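DR2417 (Deinococcus radiodurans, PDB 4XWW) probably degrades RNA from the 5' end as an exonuclease of the metallo-beta-lactamase superfamily, with possible endonuclease activity, and matures ribosomal RNA. Local coordinates at residues E137-M151 and G160-T173. Sequence-based numbering, arbitrary orientation.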
loop_
_atom_site.group_PDB
_atom_site.type_symbol
_atom_site.label_atom_id
_atom_site.label_comp_id
_atom_site.label_asym_id
_atom_site.label_seq_id
_atom_site.Cartn_x
_atom_site.Cartn_y
_atom_site.Cartn_z
ATOM N N GLU A 137 0.590 32.493 28.589
ATOM C CA GLU A 137 1.533 31.724 29.383
ATOM C C GLU A 137 0.779 31.086 30.527
ATOM O O GLU A 137 0.153 31.784 31.334
ATOM C CB GLU A 137 2.657 32.603 29.932
ATOM C CG GLU A 137 3.719 32.993 28.922
ATOM C CD GLU A 137 4.889 33.733 29.561
ATOM O OE1 GLU A 137 5.132 34.899 29.184
ATOM O OE2 GLU A 137 5.566 33.149 30.434
ATOM N N VAL A 138 0.862 29.768 30.637
ATOM C CA VAL A 138 0.071 29.063 31.631
ATOM C C VAL A 138 0.978 28.317 32.605
ATOM O O VAL A 138 2.027 27.844 32.210
ATOM C CB VAL A 138 -0.914 28.116 30.926
ATOM C CG1 VAL A 138 -1.426 27.063 31.868
ATOM C CG2 VAL A 138 -2.055 28.927 30.342
ATOM N N ARG A 139 0.598 28.238 33.879
ATOM C CA ARG A 139 1.449 27.578 34.867
ATOM C C ARG A 139 0.960 26.173 35.267
ATOM O O ARG A 139 -0.238 25.953 35.487
ATOM C CB ARG A 139 1.580 28.456 36.123
ATOM C CG ARG A 139 2.460 27.843 37.189
ATOM C CD ARG A 139 2.725 28.808 38.347
ATOM N NE ARG A 139 3.795 29.758 38.058
ATOM C CZ ARG A 139 5.083 29.435 37.984
ATOM N NH1 ARG A 139 5.471 28.178 38.158
ATOM N NH2 ARG A 139 5.987 30.370 37.724
ATOM N N PHE A 140 1.895 25.230 35.368
ATOM C CA PHE A 140 1.610 23.887 35.878
ATOM C C PHE A 140 2.483 23.628 37.102
ATOM O O PHE A 140 3.697 23.468 36.973
ATOM C CB PHE A 140 1.876 22.786 34.827
ATOM C CG PHE A 140 1.174 22.983 33.516
ATOM C CD1 PHE A 140 -0.084 22.434 33.292
ATOM C CD2 PHE A 140 1.784 23.679 32.488
ATOM C CE1 PHE A 140 -0.740 22.621 32.073
ATOM C CE2 PHE A 140 1.145 23.855 31.268
ATOM C CZ PHE A 140 -0.119 23.322 31.060
ATOM N N GLY A 141 1.869 23.559 38.275
ATOM C CA GLY A 141 2.604 23.391 39.520
ATOM C C GLY A 141 3.699 24.428 39.705
ATOM O O GLY A 141 3.592 25.544 39.200
ATOM N N GLN A 142 4.752 24.051 40.429
ATOM C CA GLN A 142 5.853 24.956 40.737
ATOM C C GLN A 142 6.902 25.072 39.644
ATOM O O GLN A 142 7.588 26.094 39.560
ATOM C CB GLN A 142 6.558 24.505 42.020
ATOM C CG GLN A 142 5.624 24.165 43.153
ATOM C CD GLN A 142 4.765 25.343 43.552
ATOM O OE1 GLN A 142 5.277 26.380 43.982
ATOM N NE2 GLN A 142 3.453 25.199 43.399
ATOM N N SER A 143 7.032 24.029 38.819
ATOM C CA SER A 143 8.223 23.843 37.997
ATOM C C SER A 143 8.050 24.190 36.521
ATOM O O SER A 143 9.036 24.337 35.803
ATOM C CB SER A 143 8.709 22.385 38.102
ATOM O OG SER A 143 9.117 22.059 39.420
ATOM N N PHE A 144 6.803 24.314 36.076
ATOM C CA PHE A 144 6.510 24.446 34.654
ATOM C C PHE A 144 5.700 25.686 34.301
ATOM O O PHE A 144 4.674 25.972 34.930
ATOM C CB PHE A 144 5.735 23.224 34.157
ATOM C CG PHE A 144 6.508 21.945 34.194
ATOM C CD1 PHE A 144 7.467 21.675 33.233
ATOM C CD2 PHE A 144 6.239 20.987 35.155
ATOM C CE1 PHE A 144 8.165 20.480 33.250
ATOM C CE2 PHE A 144 6.932 19.788 35.174
ATOM C CZ PHE A 144 7.894 19.536 34.218
ATOM N N VAL A 145 6.153 26.399 33.274
ATOM C CA VAL A 145 5.338 27.410 32.611
ATOM C C VAL A 145 5.369 27.180 31.103
ATOM O O VAL A 145 6.449 26.990 30.521
ATOM C CB VAL A 145 5.817 28.832 32.929
ATOM C CG1 VAL A 145 5.023 29.850 32.128
ATOM C CG2 VAL A 145 5.716 29.105 34.431
ATOM N N ALA A 146 4.192 27.165 30.472
ATOM C CA ALA A 146 4.109 26.938 29.028
ATOM C C ALA A 146 3.594 28.178 28.312
ATOM O O ALA A 146 2.588 28.752 28.722
ATOM C CB ALA A 146 3.205 25.742 28.728
ATOM N N GLU A 147 4.290 28.573 27.246
ATOM C CA GLU A 147 3.917 29.720 26.433
ATOM C C GLU A 147 3.556 29.278 25.018
ATOM O O GLU A 147 4.375 28.669 24.328
ATOM C CB GLU A 147 5.061 30.741 26.381
ATOM C CG GLU A 147 4.666 32.026 25.636
ATOM C CD GLU A 147 5.807 33.026 25.488
ATOM O OE1 GLU A 147 6.841 32.868 26.163
ATOM O OE2 GLU A 147 5.676 33.961 24.672
ATOM N N PHE A 148 2.348 29.616 24.576
ATOM C CA PHE A 148 1.854 29.171 23.280
ATOM C C PHE A 148 2.269 30.143 22.187
ATOM O O PHE A 148 2.283 31.347 22.413
ATOM C CB PHE A 148 0.325 29.037 23.319
ATOM C CG PHE A 148 -0.168 27.915 24.195
ATOM C CD1 PHE A 148 -0.215 28.059 25.571
ATOM C CD2 PHE A 148 -0.607 26.724 23.638
ATOM C CE1 PHE A 148 -0.663 27.026 26.380
ATOM C CE2 PHE A 148 -1.064 25.692 24.445
ATOM C CZ PHE A 148 -1.093 25.849 25.817
ATOM N N PHE A 149 2.600 29.637 21.000
ATOM C CA PHE A 149 2.781 30.535 19.864
ATOM C C PHE A 149 2.256 29.882 18.576
ATOM O O PHE A 149 2.139 28.658 18.471
ATOM C CB PHE A 149 4.248 30.957 19.716
ATOM C CG PHE A 149 5.188 29.811 19.511
ATOM C CD1 PHE A 149 5.760 29.164 20.597
ATOM C CD2 PHE A 149 5.504 29.373 18.228
ATOM C CE1 PHE A 149 6.631 28.105 20.417
ATOM C CE2 PHE A 149 6.376 28.294 18.028
ATOM C CZ PHE A 149 6.937 27.652 19.127
ATOM N N CYS A 150 1.935 30.717 17.597
ATOM C CA CYS A 150 1.298 30.243 16.377
ATOM C C CYS A 150 2.278 29.572 15.429
ATOM O O CYS A 150 3.337 30.106 15.145
ATOM C CB CYS A 150 0.618 31.415 15.672
ATOM S SG CYS A 150 -0.233 30.926 14.159
ATOM N N MET A 151 1.910 28.393 14.928
ATOM C CA MET A 151 2.608 27.817 13.776
ATOM C C MET A 151 1.580 27.382 12.737
ATOM O O MET A 151 0.621 26.695 13.061
ATOM C CB MET A 151 3.490 26.628 14.181
ATOM C CG MET A 151 4.577 27.009 15.222
ATOM S SD MET A 151 5.854 28.026 14.450
ATOM C CE MET A 151 6.707 26.779 13.527
ATOM N N GLY A 160 2.708 25.818 18.551
ATOM C CA GLY A 160 3.891 25.313 19.212
ATOM C C GLY A 160 3.898 25.894 20.621
ATOM O O GLY A 160 3.027 26.719 20.996
ATOM N N TYR A 161 4.848 25.464 21.439
ATOM C CA TYR A 161 4.947 26.052 22.775
ATOM C C TYR A 161 6.384 26.052 23.274
ATOM O O TYR A 161 7.221 25.257 22.847
ATOM C CB TYR A 161 4.040 25.316 23.790
ATOM C CG TYR A 161 4.404 23.863 23.947
ATOM C CD1 TYR A 161 3.858 22.906 23.107
ATOM C CD2 TYR A 161 5.318 23.449 24.911
ATOM C CE1 TYR A 161 4.216 21.569 23.217
ATOM C CE2 TYR A 161 5.678 22.123 25.029
ATOM C CZ TYR A 161 5.116 21.188 24.188
ATOM O OH TYR A 161 5.482 19.875 24.302
ATOM N N ILE A 162 6.654 26.971 24.184
ATOM C CA ILE A 162 7.889 26.959 24.942
ATOM C C ILE A 162 7.578 26.533 26.366
ATOM O O ILE A 162 6.767 27.164 27.053
ATOM C CB ILE A 162 8.572 28.330 24.929
ATOM C CG1 ILE A 162 8.842 28.715 23.470
ATOM C CG2 ILE A 162 9.845 28.292 25.782
ATOM C CD1 ILE A 162 9.363 30.098 23.220
ATOM N N LEU A 163 8.190 25.428 26.775
ATOM C CA LEU A 163 8.052 24.923 28.124
ATOM C C LEU A 163 9.246 25.353 28.943
ATOM O O LEU A 163 10.369 24.909 28.705
ATOM C CB LEU A 163 7.923 23.399 28.118
ATOM C CG LEU A 163 7.535 22.786 29.460
ATOM C CD1 LEU A 163 6.113 23.197 29.834
ATOM C CD2 LEU A 163 7.685 21.269 29.443
ATOM N N LYS A 164 8.992 26.232 29.902
ATOM C CA LYS A 164 10.046 26.811 30.724
ATOM C C LYS A 164 10.146 25.992 31.989
ATOM O O LYS A 164 9.162 25.811 32.688
ATOM C CB LYS A 164 9.749 28.282 30.996
ATOM C CG LYS A 164 9.483 29.070 29.696
ATOM C CD LYS A 164 8.819 30.425 29.921
ATOM C CE LYS A 164 8.403 31.027 28.576
ATOM N NZ LYS A 164 7.855 32.417 28.700
ATOM N N THR A 165 11.328 25.439 32.237
ATOM C CA THR A 165 11.526 24.481 33.320
ATOM C C THR A 165 12.716 24.929 34.165
ATOM O O THR A 165 13.444 25.824 33.758
ATOM C CB THR A 165 11.781 23.062 32.783
ATOM O OG1 THR A 165 13.161 22.921 32.442
ATOM C CG2 THR A 165 10.915 22.770 31.551
ATOM N N PRO A 166 12.924 24.304 35.341
ATOM C CA PRO A 166 14.098 24.681 36.143
ATOM C C PRO A 166 15.464 24.447 35.473
ATOM O O PRO A 166 16.461 25.020 35.921
ATOM C CB PRO A 166 13.973 23.786 37.384
ATOM C CG PRO A 166 12.519 23.503 37.485
ATOM C CD PRO A 166 12.014 23.412 36.087
ATOM N N VAL A 167 15.532 23.616 34.439
ATOM C CA VAL A 167 16.830 23.355 33.824
ATOM C C VAL A 167 17.027 24.228 32.578
ATOM O O VAL A 167 18.123 24.279 32.011
ATOM C CB VAL A 167 17.006 21.865 33.433
ATOM C CG1 VAL A 167 16.781 20.953 34.635
ATOM C CG2 VAL A 167 16.064 21.505 32.291
ATOM N N GLY A 168 15.958 24.891 32.143
ATOM C CA GLY A 168 16.001 25.693 30.940
ATOM C C GLY A 168 14.758 25.521 30.084
ATOM O O GLY A 168 13.766 24.952 30.536
ATOM N N ASP A 169 14.810 26.005 28.843
ATOM C CA ASP A 169 13.623 26.023 27.988
ATOM C C ASP A 169 13.600 24.933 26.931
ATOM O O ASP A 169 14.592 24.704 26.255
ATOM C CB ASP A 169 13.490 27.364 27.263
ATOM C CG ASP A 169 13.233 28.525 28.194
ATOM O OD1 ASP A 169 12.947 28.308 29.388
ATOM O OD2 ASP A 169 13.315 29.665 27.701
ATOM N N VAL A 170 12.439 24.303 26.772
ATOM C CA VAL A 170 12.175 23.388 25.668
ATOM C C VAL A 170 11.279 24.106 24.660
ATOM O O VAL A 170 10.225 24.625 25.029
ATOM C CB VAL A 170 11.476 22.092 26.149
ATOM C CG1 VAL A 170 11.151 21.140 24.949
ATOM C CG2 VAL A 170 12.309 21.380 27.241
ATOM N N LEU A 171 11.703 24.180 23.406
ATOM C CA LEU A 171 10.803 24.637 22.354
ATOM C C LEU A 171 10.281 23.453 21.569
ATOM O O LEU A 171 11.054 22.676 21.023
ATOM C CB LEU A 171 11.493 25.619 21.406
ATOM C CG LEU A 171 10.510 26.357 20.477
ATOM C CD1 LEU A 171 10.971 27.803 20.299
ATOM C CD2 LEU A 171 10.373 25.670 19.126
ATOM N N HIS A 172 8.964 23.313 21.534
ATOM C CA HIS A 172 8.325 22.250 20.763
ATOM C C HIS A 172 7.607 22.930 19.603
ATOM O O HIS A 172 6.745 23.769 19.821
ATOM C CB HIS A 172 7.364 21.462 21.662
ATOM C CG HIS A 172 6.795 20.230 21.024
ATOM N ND1 HIS A 172 6.143 19.257 21.754
ATOM C CD2 HIS A 172 6.787 19.809 19.740
ATOM C CE1 HIS A 172 5.749 18.293 20.939
ATOM N NE2 HIS A 172 6.126 18.601 19.712
ATOM N N THR A 173 7.978 22.598 18.368
ATOM C CA THR A 173 7.399 23.267 17.201
ATOM C C THR A 173 5.911 22.955 17.025
ATOM O O THR A 173 5.207 23.677 16.350
ATOM C CB THR A 173 8.112 22.870 15.894
ATOM O OG1 THR A 173 7.978 21.459 15.677
ATOM C CG2 THR A 173 9.574 23.254 15.932
#
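Strands 144-150 and 160-165 run antiparallel at 159° between their directions, and the hydrogen-bonded pairs V145-K164, E147-I162 and F149-G160 zip them together with six backbone bonds, the shortest from K164 N to V145 O at 2.7 Å. On the face carrying V145, E147 and F149, K164 reaches out as an extended chain and its NZ bridges two acids. K164 NZ forms a salt bridge to E147 OE1 at 2.8 Å, on the anti side of the carboxylate and 25° out of its plane, and a second, through a weak hydrogen bond, to E137 OE2 on the next strand at 3.0 Å. R194 pairs with the same E147 OE1, so that oxygen is gripped by two cations and the carboxylate probably stays ionised. Further along, the F149 ring folds back over G160: with CG set between backbone N and carbonyl carbon (chi1 59°), one ring face lies on G160 CA, 4.0 Å from the ring centroid. F149 CE1 also packs on I162 CG1 at 3.8 Å, and L171 CD2 comes in at the ring edge. On the sheet face of A146, F148, Y161 and L163, L163 CD2 touches F144 CD1 at 3.8 Å and L163 CD1 meets A146 CB; F37 and V44 of the facing sheet cover this apolar layer. Two tight hairpins, 137-150 and 160-172, thus join as an antiparallel meander at the margin of one sheet of the metallo-beta-lactamase αββα sandwich, with the end of strand 144-150 leading on through M151 to the zinc ligand H153.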